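Local coordinates for F-BAR domain only protein 1 (Danio rerio, PDB 5JP2), which probably acts at an early step of clathrin-mediated endocytosis and, through its mu homology domain, binds a peptide of Eps15, at residues Glu35-Leu40 / Leu146-Cys151; Phe70-Ile75 / Asp79-Asn84; Gln85-Ser90 / Met106-Leu111; Thr170-Gln175 / Lys273-Gly278; Gly256-Leu261 / Ser269-Arg274. All coordinates share one frame; numbering follows the deposited sequence. Where two conformers were deposited one is given.

Contact 1 (Glu35-Leu40 / Leu146-Cys151); sequences EHNRCL and LLSAEC
Asn37 ND2 donates to the carbonyl oxygen of Leu147 at 2.9 Å, and the N-H points almost straight at its acceptor (166°). The donor lies in the carbonyl plane on one of the lone pairs, and the oxygen lies nearly in the plane of the Asn37 amide, while the two planes themselves stand nearly at right angles about the bond. Swung anti to the backbone N (chi1 -171°), Asn37 CG carries the amide out of its loop and over to strand 145-154. ND2 also rests beside Ser148, 3.8 Å from its CB. The other arm of the same amide works through water: OD1 lies 2.9 Å from a water that can donate to it, and this water accepts from the backbone N of Ala149 at 3.1 Å. A weak bond from Gly33 N reaches OD1 as well. With an alanine here, the Leu147 carbonyl would probably lose this donor and the water one of its supports. Strand 145-154 is the outermost of its sheet, and Leu146, Ser148 and Glu150 spend their backbone bonds on strand 157-166. The C=O of Leu147 and the N-H of Ala149 point away from that neighbour, toward Asn37 and the water, and the contact implies that one asparagine amide, helped by water, serves the polar edge of the strand.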
# COMPACT_ATOMS: atom_id res chain seq x y z
N GLU B 35 21.73 12.04 15.68
CA GLU B 35 21.20 13.08 16.54
C GLU B 35 19.72 13.29 16.31
O GLU B 35 18.90 13.07 17.20
CB GLU B 35 21.93 14.40 16.30
CG GLU B 35 23.32 14.51 16.89
CD GLU B 35 23.77 15.95 16.98
OE1 GLU B 35 22.93 16.84 16.76
OE2 GLU B 35 24.96 16.19 17.27
N HIS B 36 19.37 13.69 15.09
CA HIS B 36 18.02 14.13 14.79
C HIS B 36 17.13 13.04 14.23
O HIS B 36 15.93 13.25 14.13
CB HIS B 36 18.10 15.29 13.79
CG HIS B 36 19.15 16.30 14.11
ND1 HIS B 36 19.09 17.12 15.22
CD2 HIS B 36 20.30 16.62 13.48
CE1 HIS B 36 20.16 17.90 15.25
NE2 HIS B 36 20.91 17.61 14.20
N ASN B 37 17.69 11.88 13.90
CA ASN B 37 16.94 10.76 13.33
C ASN B 37 15.99 11.25 12.24
O ASN B 37 14.78 11.05 12.29
CB ASN B 37 16.18 10.01 14.41
CG ASN B 37 15.56 8.72 13.91
OD1 ASN B 37 16.13 8.04 13.06
ND2 ASN B 37 14.40 8.37 14.43
N ARG B 38 16.56 11.92 11.24
CA ARG B 38 15.75 12.46 10.15
C ARG B 38 15.24 11.32 9.29
O ARG B 38 15.85 10.26 9.19
CB ARG B 38 16.56 13.44 9.30
CG ARG B 38 16.76 14.82 9.93
CD ARG B 38 17.89 15.58 9.26
NE ARG B 38 18.24 16.82 9.95
CZ ARG B 38 19.36 17.50 9.72
NH1 ARG B 38 20.23 17.06 8.83
NH2 ARG B 38 19.62 18.61 10.40
N CYS B 39 14.10 11.54 8.62
CA CYS B 39 13.52 10.46 7.84
C CYS B 39 13.07 10.93 6.47
O CYS B 39 12.82 12.11 6.23
CB CYS B 39 12.35 9.81 8.57
SG CYS B 39 10.79 10.52 8.21
N LEU B 40 13.00 9.97 5.56
CA LEU B 40 12.46 10.15 4.22
C LEU B 40 11.37 9.12 3.98
O LEU B 40 11.56 7.95 4.29
CB LEU B 40 13.56 9.99 3.17
CG LEU B 40 14.91 10.62 3.52
CD1 LEU B 40 16.04 9.90 2.79
CD2 LEU B 40 14.88 12.09 3.16
N LEU B 146 6.94 4.82 13.43
CA LEU B 146 8.13 5.60 13.70
C LEU B 146 9.20 4.69 14.27
O LEU B 146 8.91 3.91 15.18
CB LEU B 146 7.83 6.73 14.67
CG LEU B 146 7.74 8.05 13.93
CD1 LEU B 146 6.53 8.04 13.05
CD2 LEU B 146 7.72 9.20 14.92
N LEU B 147 10.41 4.78 13.73
CA LEU B 147 11.53 3.95 14.15
C LEU B 147 12.68 4.81 14.65
O LEU B 147 13.00 5.84 14.05
CB LEU B 147 12.04 3.09 13.01
CG LEU B 147 11.02 2.26 12.24
CD1 LEU B 147 11.73 1.42 11.23
CD2 LEU B 147 10.20 1.43 13.18
N SER B 148 13.29 4.40 15.75
CA SER B 148 14.54 4.99 16.22
C SER B 148 15.50 3.88 16.62
O SER B 148 15.25 3.17 17.60
CB SER B 148 14.30 5.93 17.39
OG SER B 148 15.52 6.46 17.85
N ALA B 149 16.59 3.75 15.88
CA ALA B 149 17.63 2.77 16.15
C ALA B 149 18.88 3.44 16.69
O ALA B 149 19.21 4.57 16.33
CB ALA B 149 17.97 1.98 14.89
N GLU B 150 19.57 2.73 17.58
CA GLU B 150 20.81 3.20 18.19
C GLU B 150 21.81 2.05 18.19
O GLU B 150 21.42 0.89 18.23
CB GLU B 150 20.58 3.69 19.62
CG GLU B 150 19.71 4.92 19.72
CD GLU B 150 19.44 5.34 21.15
OE1 GLU B 150 18.69 6.32 21.35
OE2 GLU B 150 19.95 4.68 22.07
N CYS B 151 23.09 2.39 18.14
CA CYS B 151 24.14 1.39 18.07
C CYS B 151 25.33 1.81 18.92
O CYS B 151 25.68 2.99 18.97
CB CYS B 151 24.59 1.18 16.63
SG CYS B 151 25.60 -0.29 16.38
O HOH W 1 16.85 5.23 13.14

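Contact 2 (Phe70-Ile75 / Asp79-Asn84); sequences FRLVNI and DHFLPN
Phe81 and Leu72 each set CG anti to the carbonyl carbon (chi1 -60° and -50°), which sends the two side chains toward one another from strands 80-83 and 69-73. Ile75 does the opposite, holding CG1 between its backbone N and carbonyl carbon (chi1 56°), the crowded position, and from there its CD1 reaches the same ring. The contact is wholly apolar and turns on the CD1-CE1-CZ side of the Phe81 ring. Leu72 CD1 approaches the ring obliquely, 3.8 Å from Phe81 CE1 and 4.1 Å from Phe81 CD1, as the two side chains slide past each other in opposite directions. Ile75 meets the far end of the ring and crosses it at about a right angle: its CB sits at the edge, close to the ring plane, 3.9 Å from Phe81 CZ, and its CD1 is also 3.9 Å from that carbon. A strand residue and a residue of the turn that follows thus meet adjacent atoms on one side of the rim, with the backbones standing well apart. Just before Phe81, Asp79 and His80 both face Gln134 in a classic beta bulge. Strand 80-83 is the outermost of the large mixed sheet, alongside strand 125-137, whose Leu131 touches both Phe81 and Leu72; strand 69-73 belongs to the four-stranded antiparallel sheet, between strands 99-104 and 258-261.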
# COMPACT_ATOMS: atom_id res chain seq x y z
N PHE B 70 -15.58 9.27 -12.61
CA PHE B 70 -15.18 9.16 -11.21
C PHE B 70 -14.33 10.35 -10.78
O PHE B 70 -13.89 11.16 -11.58
CB PHE B 70 -14.46 7.85 -10.92
CG PHE B 70 -13.12 7.71 -11.57
CD1 PHE B 70 -11.98 8.19 -10.94
CD2 PHE B 70 -12.99 7.05 -12.77
CE1 PHE B 70 -10.75 8.04 -11.51
CE2 PHE B 70 -11.76 6.90 -13.34
CZ PHE B 70 -10.63 7.40 -12.71
N ARG B 71 -14.13 10.44 -9.47
CA ARG B 71 -13.45 11.56 -8.83
C ARG B 71 -12.40 11.05 -7.85
O ARG B 71 -12.66 10.12 -7.09
CB ARG B 71 -14.47 12.40 -8.08
CG ARG B 71 -14.01 13.73 -7.61
CD ARG B 71 -15.00 14.33 -6.61
NE ARG B 71 -16.32 14.52 -7.19
CZ ARG B 71 -16.67 15.53 -7.97
NH1 ARG B 71 -15.78 16.46 -8.31
NH2 ARG B 71 -17.90 15.60 -8.44
N LEU B 72 -11.22 11.67 -7.85
CA LEU B 72 -10.26 11.45 -6.78
C LEU B 72 -10.38 12.54 -5.73
O LEU B 72 -10.46 13.72 -6.06
CB LEU B 72 -8.83 11.42 -7.31
CG LEU B 72 -8.53 10.54 -8.50
CD1 LEU B 72 -7.11 10.79 -8.92
CD2 LEU B 72 -8.72 9.09 -8.14
N VAL B 73 -10.36 12.15 -4.46
CA VAL B 73 -10.57 13.09 -3.36
C VAL B 73 -9.47 12.93 -2.33
O VAL B 73 -8.81 11.90 -2.25
CB VAL B 73 -11.94 12.89 -2.70
CG1 VAL B 73 -13.06 13.13 -3.68
CG2 VAL B 73 -12.04 11.50 -2.15
N ASN B 74 -9.29 13.99 -1.54
CA ASN B 74 -8.25 14.07 -0.52
C ASN B 74 -6.88 13.78 -1.12
O ASN B 74 -6.09 13.00 -0.58
CB ASN B 74 -8.54 13.13 0.66
CG ASN B 74 -7.66 13.41 1.86
OD1 ASN B 74 -7.17 14.52 2.03
ND2 ASN B 74 -7.43 12.39 2.68
N ILE B 75 -6.59 14.42 -2.24
CA ILE B 75 -5.38 14.16 -3.00
C ILE B 75 -4.31 15.21 -2.77
O ILE B 75 -3.34 15.27 -3.51
CB ILE B 75 -5.70 14.02 -4.49
CG1 ILE B 75 -6.42 15.26 -4.98
CG2 ILE B 75 -6.57 12.80 -4.71
CD1 ILE B 75 -6.55 15.32 -6.45
N ASP B 79 1.92 13.81 -4.82
CA ASP B 79 2.82 14.68 -5.57
C ASP B 79 2.60 14.58 -7.08
O ASP B 79 2.77 15.58 -7.78
CB ASP B 79 4.27 14.34 -5.23
CG ASP B 79 4.60 14.59 -3.77
OD1 ASP B 79 3.95 15.44 -3.13
OD2 ASP B 79 5.54 13.94 -3.27
N HIS B 80 2.23 13.41 -7.60
CA HIS B 80 2.25 13.18 -9.04
C HIS B 80 1.28 12.08 -9.44
O HIS B 80 1.15 11.07 -8.75
CB HIS B 80 3.66 12.83 -9.50
CG HIS B 80 3.82 12.80 -10.98
ND1 HIS B 80 3.37 13.82 -11.80
CD2 HIS B 80 4.40 11.89 -11.80
CE1 HIS B 80 3.65 13.53 -13.05
NE2 HIS B 80 4.28 12.37 -13.08
N PHE B 81 0.63 12.26 -10.59
CA PHE B 81 -0.35 11.33 -11.14
C PHE B 81 0.03 10.90 -12.55
O PHE B 81 0.46 11.73 -13.35
CB PHE B 81 -1.73 11.95 -11.24
CG PHE B 81 -2.30 12.39 -9.95
CD1 PHE B 81 -3.04 11.53 -9.18
CD2 PHE B 81 -2.13 13.69 -9.52
CE1 PHE B 81 -3.59 11.94 -7.98
CE2 PHE B 81 -2.67 14.12 -8.33
CZ PHE B 81 -3.40 13.24 -7.56
N LEU B 82 -0.16 9.62 -12.86
CA LEU B 82 -0.05 9.11 -14.22
C LEU B 82 -1.33 8.38 -14.60
O LEU B 82 -1.43 7.16 -14.45
CB LEU B 82 1.15 8.19 -14.39
CG LEU B 82 2.49 8.91 -14.48
CD1 LEU B 82 3.61 7.90 -14.65
CD2 LEU B 82 2.46 9.88 -15.64
N PRO B 83 -2.32 9.10 -15.11
CA PRO B 83 -3.56 8.45 -15.52
C PRO B 83 -3.35 7.56 -16.72
O PRO B 83 -2.41 7.71 -17.49
CB PRO B 83 -4.48 9.63 -15.87
CG PRO B 83 -3.77 10.84 -15.40
CD PRO B 83 -2.34 10.54 -15.41
N ASN B 84 -4.26 6.61 -16.88
CA ASN B 84 -4.22 5.76 -18.06
C ASN B 84 -4.77 6.57 -19.21
O ASN B 84 -5.97 6.87 -19.24
CB ASN B 84 -5.03 4.49 -17.84
CG ASN B 84 -5.13 3.64 -19.08
OD1 ASN B 84 -5.12 4.13 -20.19
ND2 ASN B 84 -5.22 2.34 -18.88

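Contact 3 (Gln85-Ser90 / Met106-Leu111); sequences QKLLYS and MQALTL
Leu87 and Ala108 make the close part of this contact. Leu87 CD2 lies 3.9 Å from the Ala108 methyl CB, and the same branch reaches over the first turn of the helix to come within 4.0 Å of Leu109 N. Leu87 gets there because CG stands anti to its carbonyl carbon (chi1 -52°), so a side chain whose first bond does not aim at the helix still ends against it. The Ala108 methyl CB has a second neighbour, the carbonyl oxygen of Lys86, at 3.9 Å, an ordinary van der Waals touch. A residue as small as alanine lets the backbone come near: the CA atoms of Leu87 and Ala108 are 5.9 Å apart. Leu109 lies deeper and presses on Phe104 and on Phe59 of helix 55-61. In the fold, the turn before edge strand 88-90 packs on the first turn of helix 106-119, which starts almost at once where strand 99-104 ends. Strand 88-90 borders strand 99-104 in the four-stranded antiparallel sheet, with backbone bonds from Leu87 to Asn105 and from Tyr89 to Trp103. Ahead of the strand, Asn84 OD1 takes the N-H of Leu87 and, weakly, that of Lys86, steadying the turn that delivers Leu87. The outer side is much looser. The Lys86 side chain is exposed and stands off the helix: Lys86 CB is 6.3 Å from Ala108 CB, its nearest approach to 106-111. Tyr89 CE2, on a ring that is also exposed, stays 5.6 Å from Met106 N, and the Tyr89 OH makes a weak bond to Asn105 OD1.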
# COMPACT_ATOMS: atom_id res chain seq x y z
N GLN B 85 -3.93 6.88 -20.18
CA GLN B 85 -4.34 7.78 -21.25
C GLN B 85 -4.94 7.03 -22.42
O GLN B 85 -5.47 7.64 -23.33
CB GLN B 85 -3.15 8.61 -21.72
CG GLN B 85 -2.88 9.82 -20.87
CD GLN B 85 -1.78 10.67 -21.44
OE1 GLN B 85 -0.67 10.18 -21.67
NE2 GLN B 85 -2.07 11.93 -21.70
N LYS B 86 -4.85 5.72 -22.40
CA LYS B 86 -5.59 4.90 -23.33
C LYS B 86 -7.09 5.02 -23.09
O LYS B 86 -7.87 5.14 -24.03
CB LYS B 86 -5.14 3.45 -23.16
CG LYS B 86 -3.69 3.19 -23.49
CD LYS B 86 -3.35 1.73 -23.26
CE LYS B 86 -3.71 0.80 -24.41
NZ LYS B 86 -3.50 -0.63 -23.99
N LEU B 87 -7.51 4.93 -21.83
CA LEU B 87 -8.92 4.85 -21.49
C LEU B 87 -9.56 6.10 -20.89
O LEU B 87 -10.79 6.13 -20.77
CB LEU B 87 -9.12 3.69 -20.52
CG LEU B 87 -8.54 2.36 -21.02
CD1 LEU B 87 -8.65 1.31 -19.99
CD2 LEU B 87 -9.23 1.90 -22.26
N LEU B 88 -8.82 7.16 -20.56
CA LEU B 88 -9.43 8.20 -19.75
C LEU B 88 -9.29 9.59 -20.34
O LEU B 88 -8.36 9.89 -21.09
CB LEU B 88 -8.85 8.23 -18.34
CG LEU B 88 -9.01 7.00 -17.46
CD1 LEU B 88 -8.14 7.18 -16.25
CD2 LEU B 88 -10.48 6.82 -17.06
N TYR B 89 -10.26 10.43 -19.98
CA TYR B 89 -10.28 11.86 -20.26
C TYR B 89 -10.18 12.63 -18.96
O TYR B 89 -10.45 12.11 -17.88
CB TYR B 89 -11.57 12.28 -20.95
CG TYR B 89 -11.79 11.68 -22.31
CD1 TYR B 89 -10.88 11.88 -23.33
CD2 TYR B 89 -12.93 10.94 -22.60
CE1 TYR B 89 -11.07 11.35 -24.59
CE2 TYR B 89 -13.13 10.40 -23.86
CZ TYR B 89 -12.20 10.62 -24.84
OH TYR B 89 -12.38 10.10 -26.09
N SER B 90 -9.85 13.92 -19.07
CA SER B 90 -9.76 14.77 -17.89
C SER B 90 -9.83 16.22 -18.32
O SER B 90 -9.72 16.55 -19.50
CB SER B 90 -8.46 14.54 -17.13
OG SER B 90 -7.36 14.96 -17.91
N MET B 106 -15.83 5.49 -23.60
CA MET B 106 -16.62 4.26 -23.50
C MET B 106 -16.36 3.34 -24.68
O MET B 106 -16.51 2.12 -24.55
CB MET B 106 -18.11 4.58 -23.40
CG MET B 106 -18.50 5.41 -22.18
SD MET B 106 -18.00 4.81 -20.56
CE MET B 106 -18.76 3.21 -20.51
N GLN B 107 -15.93 3.89 -25.80
CA GLN B 107 -15.59 3.05 -26.95
C GLN B 107 -14.29 2.29 -26.70
O GLN B 107 -14.22 1.08 -26.93
CB GLN B 107 -15.52 3.90 -28.22
CG GLN B 107 -16.87 4.46 -28.67
CD GLN B 107 -16.74 5.56 -29.72
OE1 GLN B 107 -16.97 5.34 -30.91
NE2 GLN B 107 -16.39 6.75 -29.28
N ALA B 108 -13.26 2.97 -26.22
CA ALA B 108 -12.02 2.28 -25.87
C ALA B 108 -12.24 1.29 -24.73
O ALA B 108 -11.78 0.15 -24.79
CB ALA B 108 -10.94 3.30 -25.50
N LEU B 109 -12.96 1.71 -23.69
CA LEU B 109 -13.25 0.81 -22.58
C LEU B 109 -13.97 -0.45 -23.05
O LEU B 109 -13.63 -1.56 -22.63
CB LEU B 109 -14.09 1.52 -21.52
CG LEU B 109 -14.45 0.63 -20.33
CD1 LEU B 109 -13.18 0.16 -19.64
CD2 LEU B 109 -15.38 1.31 -19.36
N THR B 110 -14.96 -0.29 -23.93
CA THR B 110 -15.67 -1.45 -24.48
C THR B 110 -14.71 -2.40 -25.18
O THR B 110 -14.75 -3.61 -24.95
CB THR B 110 -16.75 -1.00 -25.45
OG1 THR B 110 -17.65 -0.12 -24.79
CG2 THR B 110 -17.51 -2.18 -25.97
N LEU B 111 -13.88 -1.87 -26.08
CA LEU B 111 -12.92 -2.71 -26.78
C LEU B 111 -11.97 -3.37 -25.80
O LEU B 111 -11.60 -4.54 -25.97
CB LEU B 111 -12.14 -1.89 -27.79
CG LEU B 111 -12.95 -1.44 -29.00
CD1 LEU B 111 -12.12 -0.56 -29.90
CD2 LEU B 111 -13.42 -2.65 -29.76

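Contact 4 (Thr170-Gln175 / Lys273-Gly278); sequences TAPATQ and KRFATG
This is plain apolar packing of Pro172 and Thr174 on Phe275, where an irregular connection leading to strand 179-184 passes over one face of the long strand 266-283, near the middle of the domain. Both converge on Phe275 CE2. Pro172 CG lies 4.1 Å from Phe275 CE2, the two side chains crossing at a slant. Thr174 CG2 meets the same Phe275 CE2, also at 4.1 Å, but from the edge and near the ring plane, with Phe275 CZ just beyond it. Threonine can do this because its OG1 stands anti to the backbone N (chi1 -179°): the hydroxyl is turned off to bond with the carbonyl oxygen of Ser250, and the methyl is left to touch the aromatic edge. The ring is buried, and Leu254 and Phe247 pack on it too. Residues flanking Phe275 in the strand serve the opposite face, where Arg274 makes a cation-pi contact and a hydrogen bond with the bound peptide and Ala276 packs against it. Within the mixed sheet, strand 266-283 runs parallel to strand 17-31 on one flank and antiparallel to strand 242-250 on the other, and the 170-175 connection lies across the face turned away from the peptide.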
# COMPACT_ATOMS: atom_id res chain seq x y z
N THR B 170 0.33 9.83 13.07
CA THR B 170 0.95 9.34 11.85
C THR B 170 0.10 8.28 11.16
O THR B 170 -0.04 8.30 9.94
CB THR B 170 2.32 8.78 12.16
OG1 THR B 170 2.18 7.55 12.88
CG2 THR B 170 3.07 9.75 13.01
N ALA B 171 -0.33 7.38 11.85
CA ALA B 171 -0.86 6.17 11.26
C ALA B 171 -2.32 6.33 10.85
O ALA B 171 -3.09 7.05 11.50
CB ALA B 171 -0.72 5.01 12.23
N PRO B 172 -2.71 5.63 9.79
CA PRO B 172 -4.13 5.51 9.46
C PRO B 172 -4.86 4.70 10.52
O PRO B 172 -4.26 4.05 11.37
CB PRO B 172 -4.11 4.78 8.12
CG PRO B 172 -2.91 3.95 8.18
CD PRO B 172 -1.89 4.76 8.94
N ALA B 173 -6.19 4.73 10.45
CA ALA B 173 -6.99 4.03 11.44
C ALA B 173 -7.20 2.61 10.95
O ALA B 173 -8.15 2.32 10.23
CB ALA B 173 -8.32 4.73 11.66
N THR B 174 -6.35 1.71 11.44
CA THR B 174 -6.36 0.29 11.14
C THR B 174 -5.14 -0.32 11.80
O THR B 174 -4.25 0.39 12.25
CB THR B 174 -6.37 -0.01 9.63
OG1 THR B 174 -6.42 -1.43 9.42
CG2 THR B 174 -5.16 0.56 8.92
N GLN B 175 -5.10 -1.64 11.88
CA GLN B 175 -3.96 -2.33 12.43
C GLN B 175 -2.86 -2.50 11.39
O GLN B 175 -3.12 -2.62 10.19
CB GLN B 175 -4.39 -3.69 12.94
CG GLN B 175 -5.41 -3.65 14.02
CD GLN B 175 -5.36 -4.90 14.85
OE1 GLN B 175 -5.34 -6.01 14.31
NE2 GLN B 175 -5.33 -4.74 16.17
N LYS B 273 -8.86 -1.25 -0.03
CA LYS B 273 -7.67 -0.46 0.28
C LYS B 273 -6.65 -1.34 0.99
O LYS B 273 -6.96 -1.93 2.03
CB LYS B 273 -8.03 0.73 1.16
CG LYS B 273 -9.15 1.51 0.63
CD LYS B 273 -9.34 2.76 1.41
CE LYS B 273 -10.64 3.42 1.02
NZ LYS B 273 -10.69 4.83 1.43
N ARG B 274 -5.45 -1.43 0.43
CA ARG B 274 -4.39 -2.24 1.01
C ARG B 274 -3.05 -1.54 0.88
O ARG B 274 -2.81 -0.80 -0.07
CB ARG B 274 -4.32 -3.62 0.37
CG ARG B 274 -4.08 -3.59 -1.11
CD ARG B 274 -4.09 -4.99 -1.68
NE ARG B 274 -3.64 -5.02 -3.07
CZ ARG B 274 -3.43 -6.12 -3.76
NH1 ARG B 274 -3.62 -7.30 -3.19
NH2 ARG B 274 -3.02 -6.06 -5.02
N PHE B 275 -2.18 -1.76 1.86
CA PHE B 275 -0.85 -1.20 1.77
C PHE B 275 0.16 -2.17 2.36
O PHE B 275 -0.18 -3.06 3.13
CB PHE B 275 -0.78 0.16 2.44
CG PHE B 275 -1.13 0.16 3.89
CD1 PHE B 275 -0.22 -0.30 4.84
CD2 PHE B 275 -2.33 0.67 4.32
CE1 PHE B 275 -0.52 -0.27 6.17
CE2 PHE B 275 -2.63 0.70 5.66
CZ PHE B 275 -1.73 0.23 6.58
N ALA B 276 1.41 -1.99 1.96
CA ALA B 276 2.49 -2.85 2.42
C ALA B 276 3.79 -2.06 2.42
O ALA B 276 3.95 -1.08 1.71
CB ALA B 276 2.63 -4.09 1.54
N THR B 277 4.73 -2.54 3.23
CA THR B 277 6.06 -1.96 3.23
C THR B 277 6.83 -2.42 2.00
O THR B 277 6.70 -3.56 1.56
CB THR B 277 6.85 -2.37 4.47
OG1 THR B 277 6.80 -3.78 4.63
CG2 THR B 277 6.34 -1.72 5.67
N GLY B 278 7.60 -1.52 1.44
CA GLY B 278 8.67 -1.88 0.55
C GLY B 278 9.93 -2.02 1.38
O GLY B 278 10.00 -2.86 2.28

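Contact 5 (Gly256-Leu261 / Ser269-Arg274); sequences GLDVEL and SLVKKR
Charge carries the main link here: Lys273 NZ forms a salt bridge with Asp258 OD1 at 3.1 Å and is also 3.2 Å from Asp258 OD2, so the ammonium sits over one face of the carboxylate, nearly equidistant from its two oxygens. The lysine arrives fully extended beyond CG and crosses the aspartate at about a right angle. One hydrogen bond within 256-261 ties the acid down: the N-H of Val259 reaches Asp258 OD1 at 2.9 Å, a bent bond (141°) that comes from the other face, so the carboxylate is gripped from both sides and less free to turn. An alanine in place of Asp258 would probably leave the Lys273 ammonium without its counter-charge and the Val259 N-H without this acceptor. The apolar part is slighter, with Val259 CG1 4.3 Å from Val271 CG1 beside the ion pair. Strands 258-261 and 269-274 run antiparallel (171°) with their axes 9.2 Å apart, a spacing at which side chains rather than backbones meet. They belong to different sheets, the first edging the four-stranded one, the second inside the mixed one, whose other face holds the peptide through Lys272 and Arg274: the layered beta-sandwich arrangement of a mu homology domain.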
# COMPACT_ATOMS: atom_id res chain seq x y z
N GLY B 256 -4.02 8.90 1.90
CA GLY B 256 -5.25 9.60 2.14
C GLY B 256 -6.14 9.68 0.92
O GLY B 256 -7.30 10.06 1.05
N LEU B 257 -5.60 9.36 -0.25
CA LEU B 257 -6.36 9.37 -1.49
C LEU B 257 -7.56 8.44 -1.40
O LEU B 257 -7.51 7.38 -0.78
CB LEU B 257 -5.46 8.97 -2.66
CG LEU B 257 -6.06 8.83 -4.06
CD1 LEU B 257 -5.02 9.17 -5.06
CD2 LEU B 257 -6.54 7.43 -4.33
N ASP B 258 -8.66 8.86 -2.03
CA ASP B 258 -9.86 8.06 -2.10
C ASP B 258 -10.54 8.31 -3.45
O ASP B 258 -10.22 9.27 -4.14
CB ASP B 258 -10.80 8.38 -0.94
CG ASP B 258 -11.68 7.23 -0.55
OD1 ASP B 258 -11.65 6.19 -1.24
OD2 ASP B 258 -12.43 7.38 0.43
N VAL B 259 -11.46 7.43 -3.82
CA VAL B 259 -12.16 7.51 -5.09
C VAL B 259 -13.67 7.42 -4.87
O VAL B 259 -14.14 6.65 -4.03
CB VAL B 259 -11.66 6.42 -6.06
CG1 VAL B 259 -11.97 5.05 -5.52
CG2 VAL B 259 -12.24 6.62 -7.43
N GLU B 260 -14.42 8.23 -5.59
CA GLU B 260 -15.87 8.14 -5.56
C GLU B 260 -16.42 8.39 -6.96
O GLU B 260 -15.84 9.13 -7.74
CB GLU B 260 -16.48 9.13 -4.56
CG GLU B 260 -16.47 10.56 -5.00
CD GLU B 260 -16.85 11.51 -3.88
OE1 GLU B 260 -16.77 11.11 -2.71
OE2 GLU B 260 -17.26 12.66 -4.18
N LEU B 261 -17.54 7.74 -7.27
CA LEU B 261 -18.14 7.88 -8.59
C LEU B 261 -18.89 9.19 -8.70
O LEU B 261 -19.31 9.77 -7.70
CB LEU B 261 -19.10 6.73 -8.87
CG LEU B 261 -18.52 5.32 -8.91
CD1 LEU B 261 -19.57 4.35 -9.43
CD2 LEU B 261 -17.29 5.29 -9.75
N SER B 269 -19.57 -0.98 -6.03
CA SER B 269 -19.85 -2.15 -5.23
C SER B 269 -18.96 -2.22 -4.00
O SER B 269 -19.41 -2.69 -2.95
CB SER B 269 -19.67 -3.41 -6.08
OG SER B 269 -19.82 -4.57 -5.29
N LEU B 270 -17.73 -1.72 -4.10
CA LEU B 270 -16.74 -1.88 -3.05
C LEU B 270 -15.48 -1.10 -3.42
O LEU B 270 -15.16 -0.95 -4.60
CB LEU B 270 -16.42 -3.36 -2.88
CG LEU B 270 -15.38 -3.90 -1.92
CD1 LEU B 270 -15.83 -5.27 -1.47
CD2 LEU B 270 -14.09 -4.03 -2.65
N VAL B 271 -14.73 -0.69 -2.40
CA VAL B 271 -13.42 -0.08 -2.59
C VAL B 271 -12.47 -0.77 -1.64
O VAL B 271 -12.54 -0.56 -0.43
CB VAL B 271 -13.42 1.43 -2.34
CG1 VAL B 271 -12.02 1.96 -2.52
CG2 VAL B 271 -14.34 2.11 -3.30
N LYS B 272 -11.55 -1.54 -2.19
CA LYS B 272 -10.57 -2.28 -1.42
C LYS B 272 -9.32 -1.43 -1.27
O LYS B 272 -8.81 -0.90 -2.27
CB LYS B 272 -10.26 -3.61 -2.11
CG LYS B 272 -9.42 -4.56 -1.29
CD LYS B 272 -9.37 -5.94 -1.92
CE LYS B 272 -8.51 -6.91 -1.10
NZ LYS B 272 -8.41 -8.27 -1.70
N LYS B 273 -8.86 -1.25 -0.03
CA LYS B 273 -7.67 -0.46 0.28
C LYS B 273 -6.65 -1.34 0.99
O LYS B 273 -6.96 -1.93 2.03
CB LYS B 273 -8.03 0.73 1.16
CG LYS B 273 -9.15 1.51 0.63
CD LYS B 273 -9.34 2.76 1.41
CE LYS B 273 -10.64 3.42 1.02
NZ LYS B 273 -10.69 4.83 1.43
N ARG B 274 -5.45 -1.43 0.43
CA ARG B 274 -4.39 -2.24 1.01
C ARG B 274 -3.05 -1.54 0.88
O ARG B 274 -2.81 -0.80 -0.07
CB ARG B 274 -4.32 -3.62 0.37
CG ARG B 274 -4.08 -3.59 -1.11
CD ARG B 274 -4.09 -4.99 -1.68
NE ARG B 274 -3.64 -5.02 -3.07
CZ ARG B 274 -3.43 -6.12 -3.76
NH1 ARG B 274 -3.62 -7.30 -3.19
NH2 ARG B 274 -3.02 -6.06 -5.02

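Contacts 2 and 5 both join the four-stranded sheet to the large mixed one, and strands 69-73 and 258-261 are backbone-bonded neighbours. Yet contact 2, the most buried of the five, is purely apolar, whereas contact 5 adds an ion pair; contacts 1, 3, 4 and 5 are partly buried. Contact 3 lies farthest out, about 27 Å from the chain centre to its own, and touches contact 2 where Phe70 CE2 packs on Leu88 CD2 at 3.9 Å. Contact 4 is the most central; its segment overlaps that of contact 5 at Lys273 and Arg274, though Phe275 carries it. Contact 1, across the centre from contact 3, relies on an amide and a water, and meets contact 4 through Leu146 and Thr170.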